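PDB 5UZ8: cadherin-23 from Mus musculus, which probably serves as a calcium-dependent adhesion protein of hair-cell tip links, carrying force in the mechanotransduction of hearing. Local coordinates for residues A247-Y260 with L293-L305. Residues are numbered along the deposited sequence; the frame is centred on the assembly and turned at random. Where two conformers were deposited one is given.
Sequences ATDQDEGSNSQLTY and LTVVATDGGEPPL. With CA (calcium ion), chain E; CA (calcium ion), chain F.
Thr259 and Thr298 form an antiparallel hydrogen-bonded pair, Thr259 N to Thr298 O and Thr298 N to Thr259 O both 2.9 Å, and Tyr260 with Ala297 is the adjoining non-hydrogen-bonded pair, joining strand 259-263 to strand 290-298 in the Greek-key cadherin domain. Beyond the strand pair the two segments stay close, the loop at Gly300 lying against the 3-10 turn 254-255, where Gly300 N gives a weak bond to Ser254 O. On the Tyr260 face, CE1 of the ring lies 4.0 Å from Ala297 CB, the methyl approaching the ring obliquely and also meeting Ala247 CB at 3.5 Å. Ala247 N comes to the ring's edge, in its plane, and gives the phenol OH a nearly straight bond (3.0 Å, 175°). A phenylalanine in place of Tyr260 would probably leave Ala247 N without its acceptor and the backbone there less firmly fixed.

Past the strand ends the two segments share one calcium. Asp249 chelates it through both carboxylate oxygens; Asp299 OD2, Asp251 OD2 and Asn255 O add one ligand each, and Asn217 and Cys219 complete the site. Asp249 and Asp299 cross at about a right angle, their OD2 atoms only 3.1 Å apart. With chi1 at 68°, the Asp299 carboxylate swings between its own N and carbonyl carbon, OD2 facing the metal. Its OD1 is gripped from opposite faces by Gly301 N, in an Asx turn, and Leu305 N; these two N-H groups and the calcium on OD2 together fix the carboxylate's rotation. Asp251 OD1 reaches a second calcium, whose other ligands include Glu127 and Glu180. The clustered carboxylates would probably repel one another without calcium, consistent with the ion-dependent stiffness of cadherin linkers.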
loop_
_atom_site.group_PDB
_atom_site.type_symbol
_atom_site.label_atom_id
_atom_site.label_comp_id
_atom_site.label_asym_id
_atom_site.label_seq_id
_atom_site.Cartn_x
_atom_site.Cartn_y
_atom_site.Cartn_z
ATOM N N ALA A 247 22.009 -15.097 32.598
ATOM C CA ALA A 247 20.799 -15.521 31.914
ATOM C C ALA A 247 20.578 -14.650 30.674
ATOM O O ALA A 247 21.177 -13.572 30.557
ATOM C CB ALA A 247 19.615 -15.422 32.848
ATOM N N THR A 248 19.754 -15.157 29.757
ATOM C CA THR A 248 19.348 -14.437 28.551
ATOM C C THR A 248 17.837 -14.277 28.516
ATOM O O THR A 248 17.096 -15.058 29.121
ATOM C CB THR A 248 19.788 -15.150 27.259
ATOM O OG1 THR A 248 19.229 -16.471 27.213
ATOM C CG2 THR A 248 21.308 -15.230 27.185
ATOM N N ASP A 249 17.383 -13.290 27.768
ATOM C CA ASP A 249 15.966 -12.998 27.633
ATOM C C ASP A 249 15.770 -12.337 26.286
ATOM O O ASP A 249 16.442 -11.363 25.971
ATOM C CB ASP A 249 15.517 -12.096 28.794
ATOM C CG ASP A 249 14.025 -11.806 28.802
ATOM O OD1 ASP A 249 13.453 -11.411 27.755
ATOM O OD2 ASP A 249 13.411 -11.906 29.891
ATOM N N GLN A 250 14.902 -12.924 25.463
ATOM C CA GLN A 250 14.779 -12.554 24.054
ATOM C C GLN A 250 13.955 -11.285 23.782
ATOM O O GLN A 250 13.941 -10.797 22.670
ATOM C CB GLN A 250 14.180 -13.723 23.281
ATOM C CG GLN A 250 15.046 -14.999 23.317
ATOM C CD GLN A 250 16.455 -14.744 22.885
ATOM O OE1 GLN A 250 16.678 -14.355 21.733
ATOM N NE2 GLN A 250 17.431 -15.034 23.764
ATOM N N ASP A 251 13.264 -10.786 24.792
ATOM C CA ASP A 251 12.439 -9.574 24.670
ATOM C C ASP A 251 13.277 -8.295 24.513
ATOM O O ASP A 251 14.496 -8.334 24.376
ATOM C CB ASP A 251 11.477 -9.480 25.862
ATOM C CG ASP A 251 10.468 -10.606 25.878
ATOM O OD1 ASP A 251 9.855 -10.867 24.811
ATOM O OD2 ASP A 251 10.284 -11.235 26.957
ATOM N N GLU A 252 12.589 -7.170 24.447
ATOM C CA GLU A 252 13.189 -5.878 24.193
ATOM C C GLU A 252 13.139 -4.980 25.437
ATOM O O GLU A 252 12.160 -4.970 26.181
ATOM C CB GLU A 252 12.405 -5.208 23.046
ATOM C CG GLU A 252 13.007 -3.909 22.539
ATOM C CD GLU A 252 12.304 -3.352 21.305
ATOM O OE1 GLU A 252 11.215 -3.802 20.904
ATOM O OE2 GLU A 252 12.854 -2.413 20.718
ATOM N N GLY A 253 14.163 -4.155 25.594
ATOM C CA GLY A 253 14.134 -3.085 26.610
ATOM C C GLY A 253 13.968 -3.644 28.024
ATOM O O GLY A 253 14.580 -4.667 28.366
ATOM N N SER A 254 13.119 -2.997 28.819
ATOM C CA SER A 254 12.886 -3.442 30.192
ATOM C C SER A 254 12.388 -4.898 30.255
ATOM O O SER A 254 12.669 -5.595 31.227
ATOM C CB SER A 254 11.928 -2.492 30.932
ATOM O OG SER A 254 10.677 -2.410 30.267
ATOM N N ASN A 255 11.715 -5.377 29.196
ATOM C CA ASN A 255 11.222 -6.760 29.142
ATOM C C ASN A 255 12.326 -7.833 29.120
ATOM O O ASN A 255 12.046 -9.013 29.351
ATOM C CB ASN A 255 10.232 -6.963 27.979
ATOM C CG ASN A 255 8.934 -6.194 28.175
ATOM O OD1 ASN A 255 8.565 -5.863 29.312
ATOM N ND2 ASN A 255 8.246 -5.865 27.060
ATOM N N SER A 256 13.554 -7.409 28.815
ATOM C CA SER A 256 14.719 -8.286 28.852
ATOM C C SER A 256 15.841 -7.748 29.742
ATOM O O SER A 256 16.947 -8.295 29.738
ATOM C CB SER A 256 15.227 -8.544 27.433
ATOM O OG SER A 256 15.562 -7.337 26.774
ATOM N N GLN A 257 15.538 -6.769 30.576
ATOM C CA GLN A 257 16.492 -6.301 31.588
ATOM C C GLN A 257 16.405 -7.191 32.826
ATOM O O GLN A 257 15.348 -7.294 33.418
ATOM C CB GLN A 257 16.203 -4.838 31.957
ATOM C CG GLN A 257 16.854 -3.840 31.008
ATOM C CD GLN A 257 18.360 -3.988 31.024
ATOM O OE1 GLN A 257 19.015 -3.702 32.037
ATOM N NE2 GLN A 257 18.916 -4.557 29.939
ATOM N N LEU A 258 17.506 -7.823 33.209
ATOM C CA LEU A 258 17.458 -8.914 34.184
ATOM C C LEU A 258 18.072 -8.539 35.504
ATOM O O LEU A 258 19.110 -7.854 35.547
ATOM C CB LEU A 258 18.209 -10.129 33.637
ATOM C CG LEU A 258 17.716 -10.677 32.308
ATOM C CD1 LEU A 258 18.586 -11.833 31.820
ATOM C CD2 LEU A 258 16.263 -11.099 32.420
ATOM N N THR A 259 17.455 -9.001 36.581
ATOM C CA THR A 259 18.029 -8.848 37.889
ATOM C C THR A 259 18.147 -10.237 38.516
ATOM O O THR A 259 17.241 -11.077 38.382
ATOM C CB THR A 259 17.230 -7.864 38.765
ATOM O OG1 THR A 259 15.868 -8.230 38.779
ATOM C CG2 THR A 259 17.282 -6.475 38.192
ATOM N N TYR A 260 19.265 -10.481 39.192
ATOM C CA TYR A 260 19.572 -11.796 39.800
ATOM C C TYR A 260 19.313 -11.814 41.298
ATOM O O TYR A 260 19.530 -10.830 41.998
ATOM C CB TYR A 260 21.033 -12.151 39.568
ATOM C CG TYR A 260 21.359 -12.244 38.115
ATOM C CD1 TYR A 260 21.129 -13.419 37.405
ATOM C CD2 TYR A 260 21.847 -11.144 37.421
ATOM C CE1 TYR A 260 21.424 -13.491 36.047
ATOM C CE2 TYR A 260 22.114 -11.208 36.058
ATOM C CZ TYR A 260 21.896 -12.388 35.379
ATOM O OH TYR A 260 22.158 -12.464 34.011
ATOM N N LEU A 293 22.280 -24.079 45.633
ATOM C CA LEU A 293 21.605 -22.782 45.615
ATOM C C LEU A 293 20.695 -22.718 44.412
ATOM O O LEU A 293 20.935 -23.420 43.394
ATOM C CB LEU A 293 22.614 -21.655 45.505
ATOM C CG LEU A 293 23.717 -21.642 46.566
ATOM C CD1 LEU A 293 24.758 -20.543 46.317
ATOM C CD2 LEU A 293 23.081 -21.490 47.917
ATOM N N THR A 294 19.639 -21.927 44.534
ATOM C CA THR A 294 18.786 -21.638 43.401
ATOM C C THR A 294 19.050 -20.212 42.974
ATOM O O THR A 294 18.929 -19.292 43.800
ATOM C CB THR A 294 17.310 -21.800 43.774
ATOM O OG1 THR A 294 17.074 -23.166 44.090
ATOM C CG2 THR A 294 16.450 -21.444 42.592
ATOM N N VAL A 295 19.468 -20.034 41.726
ATOM C CA VAL A 295 19.781 -18.701 41.182
ATOM C C VAL A 295 18.586 -18.320 40.324
ATOM O O VAL A 295 18.140 -19.120 39.493
ATOM C CB VAL A 295 21.056 -18.723 40.332
ATOM C CG1 VAL A 295 21.418 -17.336 39.821
ATOM C CG2 VAL A 295 22.221 -19.277 41.140
ATOM N N VAL A 296 18.068 -17.119 40.529
ATOM C CA VAL A 296 16.876 -16.655 39.833
ATOM C C VAL A 296 17.259 -15.433 39.015
ATOM O O VAL A 296 17.953 -14.561 39.527
ATOM C CB VAL A 296 15.801 -16.224 40.836
ATOM C CG1 VAL A 296 14.495 -15.840 40.144
ATOM C CG2 VAL A 296 15.575 -17.291 41.883
ATOM N N ALA A 297 16.793 -15.373 37.757
ATOM C CA ALA A 297 16.906 -14.179 36.919
ATOM C C ALA A 297 15.487 -13.717 36.653
ATOM O O ALA A 297 14.664 -14.525 36.270
ATOM C CB ALA A 297 17.607 -14.490 35.600
ATOM N N THR A 298 15.200 -12.448 36.919
ATOM C CA THR A 298 13.850 -11.903 36.748
ATOM C C THR A 298 13.939 -10.718 35.786
ATOM O O THR A 298 14.804 -9.848 35.953
ATOM C CB THR A 298 13.299 -11.436 38.110
ATOM O OG1 THR A 298 13.304 -12.536 39.030
ATOM C CG2 THR A 298 11.910 -10.889 38.012
ATOM N N ASP A 299 13.030 -10.661 34.808
ATOM C CA ASP A 299 13.033 -9.558 33.876
ATOM C C ASP A 299 12.268 -8.357 34.443
ATOM O O ASP A 299 11.735 -8.402 35.579
ATOM C CB ASP A 299 12.576 -9.981 32.469
ATOM C CG ASP A 299 11.099 -10.363 32.377
ATOM O OD1 ASP A 299 10.256 -9.900 33.181
ATOM O OD2 ASP A 299 10.780 -11.124 31.433
ATOM N N GLY A 300 12.260 -7.272 33.670
ATOM C CA GLY A 300 11.595 -6.038 34.056
ATOM C C GLY A 300 10.211 -5.842 33.499
ATOM O O GLY A 300 9.702 -4.703 33.483
ATOM N N GLY A 301 9.578 -6.927 33.063
ATOM C CA GLY A 301 8.210 -6.867 32.568
ATOM C C GLY A 301 7.220 -6.664 33.688
ATOM O O GLY A 301 7.581 -6.728 34.850
ATOM N N GLU A 302 5.974 -6.433 33.302
ATOM C CA GLU A 302 4.859 -6.219 34.219
ATOM C C GLU A 302 3.717 -7.187 33.868
ATOM O O GLU A 302 3.053 -6.992 32.862
ATOM C CB GLU A 302 4.369 -4.770 34.113
ATOM C CG GLU A 302 5.381 -3.799 34.697
ATOM C CD GLU A 302 4.923 -2.350 34.669
ATOM O OE1 GLU A 302 5.128 -1.656 35.692
ATOM O OE2 GLU A 302 4.354 -1.912 33.646
ATOM N N PRO A 303 3.501 -8.253 34.652
ATOM C CA PRO A 303 4.344 -8.628 35.785
ATOM C C PRO A 303 5.611 -9.273 35.271
ATOM O O PRO A 303 5.651 -9.698 34.125
ATOM C CB PRO A 303 3.485 -9.644 36.554
ATOM C CG PRO A 303 2.081 -9.282 36.188
ATOM C CD PRO A 303 2.169 -8.887 34.736
ATOM N N PRO A 304 6.650 -9.300 36.100
ATOM C CA PRO A 304 7.877 -9.880 35.583
ATOM C C PRO A 304 7.821 -11.399 35.405
ATOM O O PRO A 304 7.040 -12.077 36.083
ATOM C CB PRO A 304 8.892 -9.548 36.656
ATOM C CG PRO A 304 8.129 -9.334 37.878
ATOM C CD PRO A 304 6.825 -8.754 37.455
ATOM N N LEU A 305 8.677 -11.894 34.519
ATOM C CA LEU A 305 8.904 -13.329 34.308
ATOM C C LEU A 305 10.253 -13.707 34.907
ATOM O O LEU A 305 11.194 -12.910 34.889
ATOM C CB LEU A 305 8.914 -13.700 32.826
ATOM C CG LEU A 305 7.663 -13.297 32.049
ATOM C CD1 LEU A 305 7.783 -13.582 30.552
ATOM C CD2 LEU A 305 6.455 -13.975 32.691
HETATM CA CA CA E . 11.224 -11.184 29.129
HETATM CA CA CA F . 8.487 -10.262 23.081
HETATM O O HOH W 1 8.184 -3.269 31.776
HETATM O O HOH W 2 5.801 -5.706 30.297
HETATM O O HOH W 3 15.708 -12.374 40.470
HETATM O O HOH W 4 14.031 -7.150 37.196
#